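Local coordinates for integrase (Enterobacteria phage lambda, PDB 1AE9), which catalyses site-specific recombination that integrates phage DNA into the host genome and, together with excisionase, releases the prophage again, here represented by its catalytic domain, at residues A65-T68 and A69-I72; E102-S106 and G107-R111; R135-S138 and A139-E143. All blocks are in the same frame, centred on the assembly; numbering follows the deposited sequence.

Contact 1 of 3, residues A65-T68 and A69-I72; sequences AIPT and ALHI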
loop_
_atom_site.group_PDB
_atom_site.type_symbol
_atom_site.label_atom_id
_atom_site.label_comp_id
_atom_site.label_asym_id
_atom_site.label_seq_id
_atom_site.Cartn_x
_atom_site.Cartn_y
_atom_site.Cartn_z
ATOM N N ALA A 65 20.488 -6.961 18.098
ATOM C CA ALA A 65 20.910 -8.296 17.690
ATOM C C ALA A 65 20.067 -9.257 18.529
ATOM O O ALA A 65 20.226 -9.323 19.753
ATOM C CB ALA A 65 22.402 -8.493 17.968
ATOM N N ILE A 66 19.142 -9.960 17.875
ATOM C CA ILE A 66 18.235 -10.881 18.560
ATOM C C ILE A 66 18.747 -12.319 18.571
ATOM O O ILE A 66 18.998 -12.903 17.516
ATOM C CB ILE A 66 16.811 -10.859 17.914
ATOM C CG1 ILE A 66 16.319 -9.415 17.737
ATOM C CG2 ILE A 66 15.822 -11.615 18.799
ATOM C CD1 ILE A 66 14.983 -9.297 17.005
ATOM N N PRO A 67 18.922 -12.906 19.767
ATOM C CA PRO A 67 19.410 -14.286 19.826
ATOM C C PRO A 67 18.334 -15.229 19.306
ATOM O O PRO A 67 17.179 -15.153 19.739
ATOM C CB PRO A 67 19.696 -14.484 21.319
ATOM C CG PRO A 67 18.692 -13.591 21.987
ATOM C CD PRO A 67 18.715 -12.352 21.119
ATOM N N THR A 68 18.702 -16.099 18.368
ATOM C CA THR A 68 17.750 -17.034 17.779
ATOM C C THR A 68 17.336 -18.175 18.708
ATOM O O THR A 68 16.524 -19.025 18.344
ATOM C CB THR A 68 18.278 -17.616 16.467
ATOM O OG1 THR A 68 19.545 -18.242 16.701
ATOM C CG2 THR A 68 18.436 -16.518 15.422
ATOM N N ALA A 69 17.890 -18.188 19.912
ATOM C CA ALA A 69 17.562 -19.211 20.890
ATOM C C ALA A 69 16.281 -18.874 21.657
ATOM O O ALA A 69 15.799 -19.685 22.452
ATOM C CB ALA A 69 18.717 -19.383 21.856
ATOM N N LEU A 70 15.734 -17.682 21.427
ATOM C CA LEU A 70 14.518 -17.248 22.111
ATOM C C LEU A 70 13.344 -18.203 21.928
ATOM O O LEU A 70 13.241 -18.899 20.909
ATOM C CB LEU A 70 14.112 -15.840 21.669
ATOM C CG LEU A 70 14.845 -14.661 22.309
ATOM C CD1 LEU A 70 14.312 -13.356 21.731
ATOM C CD2 LEU A 70 14.654 -14.684 23.825
ATOM N N HIS A 71 12.474 -18.241 22.934
ATOM C CA HIS A 71 11.284 -19.091 22.939
ATOM C C HIS A 71 10.177 -18.286 23.592
ATOM O O HIS A 71 10.443 -17.462 24.472
ATOM C CB HIS A 71 11.473 -20.331 23.839
ATOM C CG HIS A 71 12.253 -21.456 23.226
ATOM N ND1 HIS A 71 13.634 -21.498 23.221
ATOM C CD2 HIS A 71 11.842 -22.626 22.675
ATOM C CE1 HIS A 71 14.039 -22.644 22.698
ATOM N NE2 HIS A 71 12.972 -23.346 22.359
ATOM N N ILE A 72 8.945 -18.515 23.156
ATOM C CA ILE A 72 7.773 -17.892 23.770
ATOM C C ILE A 72 7.085 -19.107 24.387
ATOM O O ILE A 72 6.380 -19.860 23.709
ATOM C CB ILE A 72 6.841 -17.196 22.751
ATOM C CG1 ILE A 72 7.356 -15.784 22.472
ATOM C CG2 ILE A 72 5.405 -17.117 23.299
ATOM C CD1 ILE A 72 7.084 -14.793 23.601
HETATM O O HOH W 1 14.801 -20.894 19.492
#

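Contact 2 of 3, residues E102-S106 and G107-R111; sequences EPLSS and GTVSR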
loop_
_atom_site.group_PDB
_atom_site.type_symbol
_atom_site.label_atom_id
_atom_site.label_comp_id
_atom_site.label_asym_id
_atom_site.label_seq_id
_atom_site.Cartn_x
_atom_site.Cartn_y
_atom_site.Cartn_z
ATOM N N GLU A 102 8.662 -14.604 -3.152
ATOM C CA GLU A 102 8.749 -13.152 -3.247
ATOM C C GLU A 102 8.583 -12.505 -1.875
ATOM O O GLU A 102 7.937 -13.067 -0.987
ATOM C CB GLU A 102 7.633 -12.617 -4.145
ATOM C CG GLU A 102 7.320 -13.466 -5.351
ATOM C CD GLU A 102 5.933 -13.188 -5.899
ATOM O OE1 GLU A 102 4.929 -13.606 -5.265
ATOM O OE2 GLU A 102 5.848 -12.541 -6.963
ATOM N N PRO A 103 9.150 -11.302 -1.691
ATOM C CA PRO A 103 9.035 -10.592 -0.415
ATOM C C PRO A 103 7.565 -10.202 -0.224
ATOM O O PRO A 103 6.822 -10.070 -1.203
ATOM C CB PRO A 103 9.875 -9.335 -0.652
ATOM C CG PRO A 103 10.839 -9.747 -1.719
ATOM C CD PRO A 103 9.987 -10.548 -2.638
ATOM N N LEU A 104 7.142 -10.033 1.025
ATOM C CA LEU A 104 5.766 -9.635 1.324
ATOM C C LEU A 104 5.762 -8.200 1.852
ATOM O O LEU A 104 6.786 -7.700 2.311
ATOM C CB LEU A 104 5.161 -10.575 2.375
ATOM C CG LEU A 104 4.959 -12.027 1.946
ATOM C CD1 LEU A 104 4.803 -12.888 3.149
ATOM C CD2 LEU A 104 3.752 -12.141 1.055
ATOM N N SER A 105 4.640 -7.511 1.711
ATOM C CA SER A 105 4.528 -6.147 2.221
ATOM C C SER A 105 3.699 -6.205 3.503
ATOM O O SER A 105 2.931 -7.155 3.709
ATOM C CB SER A 105 3.821 -5.243 1.212
ATOM O OG SER A 105 2.458 -5.615 1.070
ATOM N N SER A 106 3.821 -5.177 4.340
ATOM C CA SER A 106 3.065 -5.101 5.588
ATOM C C SER A 106 1.557 -5.179 5.341
ATOM O O SER A 106 0.822 -5.825 6.096
ATOM C CB SER A 106 3.381 -3.788 6.300
ATOM O OG SER A 106 4.769 -3.655 6.510
ATOM N N GLY A 107 1.103 -4.510 4.285
ATOM C CA GLY A 107 -0.310 -4.506 3.954
ATOM C C GLY A 107 -0.860 -5.887 3.672
ATOM O O GLY A 107 -1.950 -6.233 4.122
ATOM N N THR A 108 -0.105 -6.677 2.922
ATOM C CA THR A 108 -0.524 -8.025 2.584
ATOM C C THR A 108 -0.603 -8.909 3.832
ATOM O O THR A 108 -1.576 -9.639 4.025
ATOM C CB THR A 108 0.435 -8.630 1.546
ATOM O OG1 THR A 108 0.397 -7.828 0.359
ATOM C CG2 THR A 108 0.046 -10.051 1.203
ATOM N N VAL A 109 0.407 -8.824 4.687
ATOM C CA VAL A 109 0.431 -9.622 5.907
ATOM C C VAL A 109 -0.756 -9.267 6.793
ATOM O O VAL A 109 -1.471 -10.150 7.256
ATOM C CB VAL A 109 1.753 -9.421 6.680
ATOM C CG1 VAL A 109 1.718 -10.171 8.001
ATOM C CG2 VAL A 109 2.923 -9.905 5.839
ATOM N N SER A 110 -0.978 -7.971 7.002
ATOM C CA SER A 110 -2.091 -7.496 7.822
ATOM C C SER A 110 -3.441 -7.941 7.268
ATOM O O SER A 110 -4.322 -8.370 8.022
ATOM C CB SER A 110 -2.070 -5.970 7.908
ATOM O OG SER A 110 -0.876 -5.514 8.522
ATOM N N ARG A 111 -3.580 -7.851 5.947
ATOM C CA ARG A 111 -4.805 -8.214 5.240
ATOM C C ARG A 111 -5.156 -9.686 5.442
ATOM O O ARG A 111 -6.301 -10.024 5.754
ATOM C CB ARG A 111 -4.642 -7.903 3.748
ATOM C CG ARG A 111 -5.921 -7.862 2.933
ATOM C CD ARG A 111 -5.634 -7.300 1.528
ATOM N NE ARG A 111 -4.938 -6.007 1.594
ATOM C CZ ARG A 111 -3.827 -5.687 0.923
ATOM N NH1 ARG A 111 -3.253 -6.554 0.097
ATOM N NH2 ARG A 111 -3.266 -4.492 1.103
HETATM O O HOH W 2 3.015 -8.405 -0.555
#

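Contact 3 of 3, residues R135-S138 and A139-E143; sequences RSLS and ARLYE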
loop_
_atom_site.group_PDB
_atom_site.type_symbol
_atom_site.label_atom_id
_atom_site.label_comp_id
_atom_site.label_asym_id
_atom_site.label_seq_id
_atom_site.Cartn_x
_atom_site.Cartn_y
_atom_site.Cartn_z
ATOM N N ARG A 135 2.668 -7.492 18.406
ATOM C CA ARG A 135 3.854 -6.871 19.007
ATOM C C ARG A 135 3.599 -6.586 20.499
ATOM O O ARG A 135 4.471 -6.804 21.342
ATOM C CB ARG A 135 4.203 -5.585 18.247
ATOM C CG ARG A 135 5.422 -4.828 18.746
ATOM C CD ARG A 135 5.870 -3.794 17.698
ATOM N NE ARG A 135 6.528 -2.624 18.287
ATOM C CZ ARG A 135 7.833 -2.515 18.540
ATOM N NH1 ARG A 135 8.671 -3.509 18.262
ATOM N NH2 ARG A 135 8.306 -1.390 19.074
ATOM N N SER A 136 2.391 -6.125 20.820
ATOM C CA SER A 136 2.007 -5.858 22.208
ATOM C C SER A 136 1.903 -7.194 22.936
ATOM O O SER A 136 2.295 -7.302 24.098
ATOM C CB SER A 136 0.651 -5.149 22.277
ATOM O OG SER A 136 0.678 -3.925 21.575
ATOM N N LEU A 137 1.364 -8.208 22.257
ATOM C CA LEU A 137 1.242 -9.532 22.857
ATOM C C LEU A 137 2.637 -10.041 23.206
ATOM O O LEU A 137 2.864 -10.518 24.319
ATOM C CB LEU A 137 0.512 -10.508 21.924
ATOM C CG LEU A 137 0.370 -11.967 22.398
ATOM C CD1 LEU A 137 -0.322 -12.045 23.749
ATOM C CD2 LEU A 137 -0.390 -12.772 21.372
ATOM N N SER A 138 3.572 -9.907 22.268
ATOM C CA SER A 138 4.963 -10.312 22.466
ATOM C C SER A 138 5.513 -9.663 23.747
ATOM O O SER A 138 6.131 -10.328 24.577
ATOM C CB SER A 138 5.806 -9.862 21.264
ATOM O OG SER A 138 7.177 -10.193 21.419
ATOM N N ALA A 139 5.295 -8.361 23.892
ATOM C CA ALA A 139 5.764 -7.623 25.061
ATOM C C ALA A 139 5.187 -8.163 26.375
ATOM O O ALA A 139 5.943 -8.422 27.307
ATOM C CB ALA A 139 5.444 -6.133 24.912
ATOM N N ARG A 140 3.863 -8.334 26.448
ATOM C CA ARG A 140 3.208 -8.841 27.663
ATOM C C ARG A 140 3.664 -10.253 28.020
ATOM O O ARG A 140 3.889 -10.562 29.193
ATOM C CB ARG A 140 1.682 -8.796 27.536
ATOM C CG ARG A 140 1.110 -7.390 27.384
ATOM C CD ARG A 140 -0.416 -7.369 27.479
ATOM N NE ARG A 140 -1.065 -8.274 26.527
ATOM C CZ ARG A 140 -1.489 -7.925 25.311
ATOM N NH1 ARG A 140 -1.340 -6.681 24.871
ATOM N NH2 ARG A 140 -2.068 -8.826 24.533
ATOM N N LEU A 141 3.823 -11.107 27.016
ATOM C CA LEU A 141 4.276 -12.466 27.262
ATOM C C LEU A 141 5.727 -12.491 27.743
ATOM O O LEU A 141 6.066 -13.259 28.646
ATOM C CB LEU A 141 4.127 -13.330 26.006
ATOM C CG LEU A 141 2.703 -13.598 25.499
ATOM C CD1 LEU A 141 2.752 -14.533 24.290
ATOM C CD2 LEU A 141 1.858 -14.225 26.607
ATOM N N TYR A 142 6.584 -11.671 27.129
ATOM C CA TYR A 142 8.001 -11.591 27.503
ATOM C C TYR A 142 8.211 -10.923 28.857
ATOM O O TYR A 142 9.148 -11.260 29.579
ATOM C CB TYR A 142 8.822 -10.872 26.421
ATOM C CG TYR A 142 9.352 -11.810 25.355
ATOM C CD1 TYR A 142 9.943 -13.022 25.708
ATOM C CD2 TYR A 142 9.256 -11.493 23.997
ATOM C CE1 TYR A 142 10.429 -13.896 24.741
ATOM C CE2 TYR A 142 9.737 -12.364 23.025
ATOM C CZ TYR A 142 10.323 -13.561 23.407
ATOM O OH TYR A 142 10.830 -14.424 22.468
ATOM N N GLU A 143 7.337 -9.980 29.190
ATOM C CA GLU A 143 7.390 -9.279 30.465
ATOM C C GLU A 143 7.178 -10.281 31.604
ATOM O O GLU A 143 7.785 -10.166 32.666
ATOM C CB GLU A 143 6.311 -8.199 30.509
#

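Contact 1 of 3, residues A65-T68 and A69-I72
I66 and L70 meet through one methyl each: CG2 of I66 lies 3.7 Å from CD1 of L70, the two side chains crossing at about a right angle. One residue further on, the ring of P67 offers its CG to CG of L70 at 4.0 Å. L70 thus receives two hydrophobic neighbours from the end of the strand, and its own CG also rests against the P67 carbonyl oxygen. In I66 the CG2 branch stands anti to the backbone N (CG1 at chi1 -49°), which turns that methyl to L70.

What brings these groups together is a type I beta turn, a worked example of how a tight turn sets a side chain against those just before it: P67 and L70 hold its two ends and I66 precedes it. Its closing bond, L70 N to P67 O, is weak at 3.4 Å although nearly straight, with an N-H...O angle of 163°. A water reinforces the bend by donating to T68 O at 2.8 Å and to L70 O at 2.9 Å. On the outer side, H71 folds back so that ND1 makes a weak bond to A69 O, its angle only 128°.

The turn joins strand 63-67 of the mixed sheet to the short strand 71-72. T68 OG1 reaches back to G51 O in a weak hydrogen bond, while L70 packs on Y142 of helix 133-145 and on F150 of helix 148-155, which also gives L154 to I66.

Within the turn itself the polar closure is therefore a weak bond and a shared water, beside buried apolar contacts of I66 and L70, so the turn probably relies on packing as well as on its closing bond.

Contact 2 of 3, residues E102-S106 and G107-R111
S106 O accepts two bonds from S110, one from the backbone and one from the side chain. The N-H of S110 comes in at 2.9 Å from S106 O, almost straight at 169°, while S110 OG donates to S106 O from 3.0 Å, approaching from above the carbonyl plane. This second bond is possible because OG stands beside its own backbone N (chi1 -62°), tilted back toward the preceding turn. V109 N donates to S105 O at 3.2 Å.

These bonds open helix 106-120, whose S110 side chain lies near that of H132, a predicted active-site residue. S105 occupies the N-cap position, its OG 3.1 Å from T108 OG1 and 3.3 Å from T108 N, at the end where the first N-H groups lack acceptors within the helix. A water links the same two residues by another route, accepting from S105 N at 2.9 Å and hydrogen-bonding to T108 OG1 at 2.8 Å.

Beyond the polar cluster lies a looser apolar contact. L104, the residue before the cap, sets CB 4.2 Å from V109 CG2, and the same methyl leans on S105 O. W22 of helix 21-33 packs against L104, T108 and V109, whereas V37 and C41 of helix 37-42 meet V109. Further along, R111 bends back so that G107 O lies over one face of its guanidinium, and it packs on E42 of the second subunit.

Contact 3 of 3, residues R135-S138 and A139-E143
The R140 guanidinium lies folded back along the helix, with S136 O and the CA of L137 over one of its faces, each offset toward the rim. NH1 comes to 3.6 Å from S136 CB, and NH2 to 3.7 Å from CD1 of L137, whose side chain R140 crosses at about a right angle. A bend at chi3 (-55°) turns the arginine's end back over the preceding turn. At the second flat group, S138 O stands obliquely to the Y142 ring, 3.4 Å from CD2 of Y142; S138 OG is 3.6 Å from the same CD2. Outside the helix, F150 completes an edge-to-face pair with this ring.

Between these groups L137 and L141 pack one turn apart, CD1 of L137 touching CG of L141 at 3.8 Å. Beneath the side chains runs the regular i to i+4 bonding of an alpha helix. Y142 N donates to S138 O at 2.9 Å, and L141 N to L137 O likewise at 2.9 Å.

R135, predicted to be an active-site residue, stands at the start of this run, its CB directed away from residues 139-143. Its NH1 bonds to G34 O and its NH2 to L155 O, which is consistent with holding the guanidinium in place beside R36 and H157, also in the predicted catalytic site of this tyrosine recombinase. On the same side of helix 133-145, S138 OG and Y142 OH bond to V31 O and V32 O, so backbone carbonyls from elsewhere in the fold take up the polar ends of all three side chains.

In the fold
Contacts 1 and 3 are partly buried and touch each other, since I72 and L70 pack against Y142 and I72 also meets L141; a strand-to-strand turn thereby lies against helix 133-145. Contact 2 is a surface contact, its centre about 22 to 23 Å from the centres of the other two, and it touches neither. It alone among the three has a neighbouring subunit within reach. Chemistry follows location: small hydroxyls and a water dominate the helix start of 102-111, apolar groups with a weak closing bond mark the turn within 65-72, and the mid-helix run 135-143 combines regular backbone bonds with one predicted active-site arginine and hydroxyls that bond backbone carbonyls of neighbouring parts.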